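Local atomic coordinates of Doc8: Type I dockerin repeat domain from family 9 glycoside hydrolase WP_009982745[Ruminococcus flavefaciens] (Ruminococcus flavefaciens FD-1, PDB entry 5M2S), a protein that probably binds a cohesin module through its calcium-loaded dockerin fold, and so docks the glycoside hydrolase that carries it into a cellulosome. Residues Trp28-Cys33 with Ile39-Ile44; Gln68-Gly73 with Asn80-Ala85. All coordinates share one frame; numbering follows the deposited sequence.

Overall arrangement
Along the chain, interaction 1 (28-33 with 39-44) precedes interaction 2 (68-73 with 80-85); their centres lie about 9 Å apart, both inside the type I dockerin domain. Each includes ligands of one of the two calcium ions, at the loop-to-helix passage leading into one of the main helices, 39-50 and 84-94. Gly29 N and Asn72 O are 2.8 Å apart, a probable hydrogen bond, and Asn72 ND2 probably donates to Asp30 O. These bonds tie the start of the first calcium loop to helix 67-72, just ahead of the second loop. Another protein's chain lies against interaction 1 but not interaction 2, consistent with cohesin binding through the former's face.

Interaction 1: Trp28-Cys33 with Ile39-Ile44; sequences WGDANC and ISDAVI. With CA (calcium ion), chain G.
Ala31 and Asp41 bring their CA atoms to 5.1 Å where a type I turn from Asp30 to Cys33 lies against the beginning of helix 39-50. This is the loop and helix of an EF-hand-like calcium motif, the F-hand of dockerins. Asp41 supplies both carboxylate oxygens to the calcium ion, OD2 at 2.5 Å, as the last ligand of an EF-hand loop often does. Asp30 OD1 binds the ion at 2.3 Å, with its carboxylate turned 82° from that of Asp41, while its OD2 accepts from Gly35 N; Asn32 OD1 binds at 2.4 Å. A water, Asp34 and the carbonyl of Ile36 complete the shell.

Asp41 OD1 also accepts a nearly straight bond from Asn32 N (2.9 Å, 165°), which holds the turn to the helix and, with the two-oxygen grip on calcium, fixes the rotation of the carboxylate. Asn32 CG stands between its backbone N and carbonyl carbon (chi1 69°), which turns OD1 toward the ion. An amide suits this place: OD1 binds calcium while ND2 donates to the calcium-bound water and to the backbone of the other protein chain. A CB on Gly29 would press on the carbonyl O of Trp28, which suits glycine, and Gly29 O lies 3.2 Å from Asp41 CB. Small Ala31 leaves room for Ile44, whose CG2 meets Ala31 CB at 3.6 Å while CD1 lies 3.9 Å from Asn32 CB.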
loop_
_atom_site.group_PDB
_atom_site.type_symbol
_atom_site.label_atom_id
_atom_site.label_comp_id
_atom_site.label_asym_id
_atom_site.label_seq_id
_atom_site.Cartn_x
_atom_site.Cartn_y
_atom_site.Cartn_z
ATOM N N TRP B 28 19.865 0.661 -5.848
ATOM C CA TRP B 28 19.543 -0.142 -4.657
ATOM C C TRP B 28 18.030 -0.225 -4.495
ATOM O O TRP B 28 17.356 0.807 -4.437
ATOM C CB TRP B 28 20.160 0.446 -3.386
ATOM C CG TRP B 28 21.631 0.247 -3.261
ATOM C CD1 TRP B 28 22.605 1.206 -3.301
ATOM C CD2 TRP B 28 22.304 -1.005 -3.071
ATOM N NE1 TRP B 28 23.858 0.624 -3.144
ATOM C CE2 TRP B 28 23.693 -0.737 -3.000
ATOM C CE3 TRP B 28 21.861 -2.321 -2.944
ATOM C CZ2 TRP B 28 24.638 -1.747 -2.804
ATOM C CZ3 TRP B 28 22.803 -3.342 -2.765
ATOM C CH2 TRP B 28 24.184 -3.041 -2.694
ATOM N N GLY B 29 17.519 -1.451 -4.414
ATOM C CA GLY B 29 16.075 -1.709 -4.262
ATOM C C GLY B 29 15.383 -2.025 -5.567
ATOM O O GLY B 29 14.259 -2.505 -5.560
ATOM N N ASP B 30 16.061 -1.801 -6.698
ATOM C CA ASP B 30 15.400 -1.933 -7.998
ATOM C C ASP B 30 15.454 -3.369 -8.516
ATOM O O ASP B 30 16.087 -3.679 -9.542
ATOM C CB ASP B 30 15.982 -0.950 -9.024
ATOM C CG ASP B 30 15.188 -0.892 -10.302
ATOM O OD1 ASP B 30 13.997 -1.349 -10.324
ATOM O OD2 ASP B 30 15.795 -0.392 -11.313
ATOM N N ALA B 31 14.715 -4.224 -7.807
ATOM C CA ALA B 31 14.660 -5.658 -8.060
ATOM C C ALA B 31 14.051 -6.004 -9.401
ATOM O O ALA B 31 14.379 -7.061 -9.971
ATOM C CB ALA B 31 13.941 -6.349 -6.916
ATOM N N ASN B 32 13.169 -5.144 -9.921
ATOM C CA ASN B 32 12.594 -5.386 -11.256
ATOM C C ASN B 32 13.271 -4.604 -12.412
ATOM O O ASN B 32 12.808 -4.652 -13.558
ATOM C CB ASN B 32 11.079 -5.197 -11.243
ATOM C CG ASN B 32 10.652 -3.769 -11.041
ATOM O OD1 ASN B 32 11.458 -2.847 -11.160
ATOM N ND2 ASN B 32 9.386 -3.581 -10.685
ATOM N N CYS B 33 14.361 -3.916 -12.094
ATOM C CA CYS B 33 15.190 -3.211 -13.083
ATOM C C CYS B 33 14.424 -2.266 -14.007
ATOM O O CYS B 33 14.728 -2.179 -15.222
ATOM C CB CYS B 33 15.978 -4.214 -13.909
ATOM S SG CYS B 33 17.092 -5.237 -12.930
ATOM N N ILE B 39 6.839 -0.216 -4.779
ATOM C CA ILE B 39 6.354 -1.415 -4.114
ATOM C C ILE B 39 6.382 -2.612 -5.045
ATOM O O ILE B 39 6.379 -3.748 -4.566
ATOM C CB ILE B 39 4.975 -1.177 -3.450
ATOM C CG1 ILE B 39 4.589 -2.300 -2.494
ATOM C CG2 ILE B 39 3.882 -0.950 -4.482
ATOM C CD1 ILE B 39 5.337 -2.302 -1.187
ATOM N N SER B 40 6.425 -2.392 -6.369
ATOM C CA SER B 40 6.550 -3.535 -7.311
ATOM C C SER B 40 7.867 -4.301 -7.120
ATOM O O SER B 40 7.994 -5.506 -7.434
ATOM C CB SER B 40 6.418 -3.131 -8.800
ATOM O OG SER B 40 5.050 -2.983 -9.220
ATOM N N ASP B 41 8.867 -3.594 -6.615
ATOM C CA ASP B 41 10.136 -4.249 -6.295
ATOM C C ASP B 41 9.972 -5.217 -5.136
ATOM O O ASP B 41 10.559 -6.285 -5.170
ATOM C CB ASP B 41 11.205 -3.182 -6.036
ATOM C CG ASP B 41 11.530 -2.382 -7.286
ATOM O OD1 ASP B 41 11.945 -3.020 -8.292
ATOM O OD2 ASP B 41 11.384 -1.142 -7.292
ATOM N N ALA B 42 9.149 -4.890 -4.135
ATOM C CA ALA B 42 8.855 -5.846 -3.086
ATOM C C ALA B 42 8.044 -7.027 -3.617
ATOM O O ALA B 42 8.307 -8.186 -3.265
ATOM C CB ALA B 42 8.136 -5.160 -1.905
ATOM N N VAL B 43 7.093 -6.746 -4.520
ATOM C CA VAL B 43 6.324 -7.807 -5.156
ATOM C C VAL B 43 7.237 -8.817 -5.872
ATOM O O VAL B 43 7.101 -10.030 -5.685
ATOM C CB VAL B 43 5.305 -7.221 -6.170
ATOM C CG1 VAL B 43 4.649 -8.320 -6.983
ATOM C CG2 VAL B 43 4.240 -6.386 -5.444
ATOM N N ILE B 44 8.137 -8.344 -6.727
ATOM C CA ILE B 44 8.927 -9.302 -7.494
ATOM C C ILE B 44 9.806 -10.208 -6.590
ATOM O O ILE B 44 9.983 -11.403 -6.874
ATOM C CB ILE B 44 9.708 -8.647 -8.646
ATOM C CG1 ILE B 44 10.077 -9.712 -9.683
ATOM C CG2 ILE B 44 10.929 -7.879 -8.166
ATOM C CD1 ILE B 44 10.687 -9.078 -10.910
HETATM CA CA CA G . 11.838 -1.020 -9.702
HETATM O O HOH W 1 9.469 -0.771 -9.846
#

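Interaction 2: Gln68-Gly73 with Asn80-Ala85; sequences QGELNG and NGITNA. With CA (calcium ion), chain F.
Gly73 N donates to Gly69 O at 2.8 Å, a helical bond that holds the Gly73 backbone beneath Ile82, a residue of the second calcium loop of this dockerin. The loop is EF-hand-like, with one residue more between Asp74 and Asp86 than the first loop has between Asp30 and Asp41. Ile82 carries the contact. Its CG1 is anti to the carbonyl carbon (chi1 -63°), and together with the next torsion (chi2 -65°) this sends CD1 down onto the helix, where it lies 3.4 Å from both Gly73 C and Glu70 O. Gly73, with no side chain, lets the methyl rest directly on the peptide. From the flank, Glu70 adds its aliphatic part: CB comes within 4.0 Å of Ile82 CG1, and the two side chains cross obliquely. The rest of Glu70 runs extended to a salt bridge with Arg57, so its CB and CG serve the apolar contact and its carboxylate the salt bridge. Ile45 of helix 39-50 also touches Ile82.

On helix 67-72, Gln68 NE2 donates to Asn72 OD1 from above the carbonyl plane; Asn72 ND2 in turn reaches Thr26 OG1. Just before Ile82, Gly81 adopts a positive phi, which glycine accepts easily, and its carbonyl O binds calcium at 2.3 Å. Asp74, Asn76, Asn80 and Asp86 also contribute. Past Ile82, Thr83 is the N-cap of helix 84-94: its OG1 accepts a weak bond from Ala85 N and is also hydrogen-bonded, at 2.8 Å, to the O of a water that binds the calcium ion.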
loop_
_atom_site.group_PDB
_atom_site.type_symbol
_atom_site.label_atom_id
_atom_site.label_comp_id
_atom_site.label_asym_id
_atom_site.label_seq_id
_atom_site.Cartn_x
_atom_site.Cartn_y
_atom_site.Cartn_z
ATOM N N GLN B 68 20.507 -9.270 -12.363
ATOM C CA GLN B 68 20.775 -7.892 -11.978
ATOM C C GLN B 68 19.765 -7.469 -10.919
ATOM O O GLN B 68 20.120 -6.785 -9.936
ATOM C CB GLN B 68 20.708 -6.945 -13.178
ATOM C CG GLN B 68 21.046 -5.506 -12.811
ATOM C CD GLN B 68 22.485 -5.369 -12.336
ATOM O OE1 GLN B 68 23.416 -5.658 -13.084
ATOM N NE2 GLN B 68 22.680 -4.958 -11.093
ATOM N N GLY B 69 18.521 -7.910 -11.091
ATOM C CA GLY B 69 17.484 -7.624 -10.115
ATOM C C GLY B 69 17.790 -8.214 -8.733
ATOM O O GLY B 69 17.508 -7.583 -7.692
ATOM N N GLU B 70 18.352 -9.419 -8.694
ATOM C CA GLU B 70 18.735 -10.028 -7.422
ATOM C C GLU B 70 19.871 -9.291 -6.756
ATOM O O GLU B 70 19.956 -9.278 -5.521
ATOM C CB GLU B 70 19.094 -11.503 -7.584
ATOM C CG GLU B 70 17.898 -12.337 -7.978
ATOM C CD GLU B 70 18.119 -13.816 -7.807
ATOM O OE1 GLU B 70 19.279 -14.261 -7.968
ATOM O OE2 GLU B 70 17.124 -14.505 -7.473
ATOM N N LEU B 71 20.783 -8.734 -7.541
ATOM C CA LEU B 71 21.854 -7.891 -6.965
ATOM C C LEU B 71 21.256 -6.601 -6.416
ATOM O O LEU B 71 21.541 -6.231 -5.282
ATOM C CB LEU B 71 22.942 -7.548 -7.978
ATOM C CG LEU B 71 23.751 -8.762 -8.445
ATOM C CD1 LEU B 71 24.719 -8.377 -9.557
ATOM C CD2 LEU B 71 24.525 -9.371 -7.298
ATOM N N ASN B 72 20.433 -5.932 -7.219
ATOM C CA ASN B 72 19.810 -4.681 -6.778
ATOM C C ASN B 72 18.921 -4.839 -5.553
ATOM O O ASN B 72 18.826 -3.949 -4.705
ATOM C CB ASN B 72 18.933 -4.091 -7.884
ATOM C CG ASN B 72 19.728 -3.602 -9.078
ATOM O OD1 ASN B 72 20.958 -3.460 -9.038
ATOM N ND2 ASN B 72 19.010 -3.318 -10.155
ATOM N N GLY B 73 18.248 -5.969 -5.488
ATOM C CA GLY B 73 17.287 -6.223 -4.454
ATOM C C GLY B 73 17.838 -6.648 -3.117
ATOM O O GLY B 73 17.088 -6.698 -2.140
ATOM N N ASN B 80 23.833 -11.668 1.650
ATOM C CA ASN B 80 23.120 -12.914 1.888
ATOM C C ASN B 80 22.089 -13.261 0.795
ATOM O O ASN B 80 21.366 -14.270 0.912
ATOM C CB ASN B 80 22.448 -12.944 3.270
ATOM C CG ASN B 80 21.155 -12.167 3.295
ATOM O OD1 ASN B 80 20.986 -11.281 2.498
ATOM N ND2 ASN B 80 20.252 -12.495 4.213
ATOM N N GLY B 81 22.025 -12.454 -0.259
ATOM C CA GLY B 81 21.073 -12.738 -1.341
ATOM C C GLY B 81 19.670 -12.345 -0.984
ATOM O O GLY B 81 19.461 -11.519 -0.084
ATOM N N ILE B 82 18.706 -12.906 -1.713
ATOM C CA ILE B 82 17.335 -12.451 -1.622
ATOM C C ILE B 82 16.549 -13.277 -0.627
ATOM O O ILE B 82 16.451 -14.526 -0.741
ATOM C CB ILE B 82 16.660 -12.446 -2.999
ATOM C CG1 ILE B 82 17.359 -11.452 -3.937
ATOM C CG2 ILE B 82 15.174 -12.132 -2.851
ATOM C CD1 ILE B 82 17.255 -9.985 -3.529
ATOM N N THR B 83 16.018 -12.589 0.382
ATOM C CA THR B 83 15.112 -13.207 1.335
ATOM C C THR B 83 13.908 -12.293 1.556
ATOM O O THR B 83 13.882 -11.169 1.063
ATOM C CB THR B 83 15.773 -13.461 2.706
ATOM O OG1 THR B 83 15.904 -12.237 3.450
ATOM C CG2 THR B 83 17.121 -14.108 2.555
ATOM N N ASN B 84 12.940 -12.771 2.344
ATOM C CA ASN B 84 11.747 -11.968 2.658
ATOM C C ASN B 84 12.123 -10.592 3.218
ATOM O O ASN B 84 11.466 -9.582 2.934
ATOM C CB ASN B 84 10.836 -12.686 3.665
ATOM C CG ASN B 84 10.039 -13.828 3.056
ATOM O OD1 ASN B 84 9.849 -13.916 1.832
ATOM N ND2 ASN B 84 9.541 -14.725 3.923
ATOM N N ALA B 85 13.186 -10.547 4.024
ATOM C CA ALA B 85 13.603 -9.312 4.660
ATOM C C ALA B 85 14.026 -8.236 3.685
ATOM O O ALA B 85 13.976 -7.046 4.013
ATOM C CB ALA B 85 14.725 -9.589 5.648
HETATM CA CA CA F . 19.351 -9.844 1.515
HETATM O O HOH W 2 18.083 -10.488 3.474
#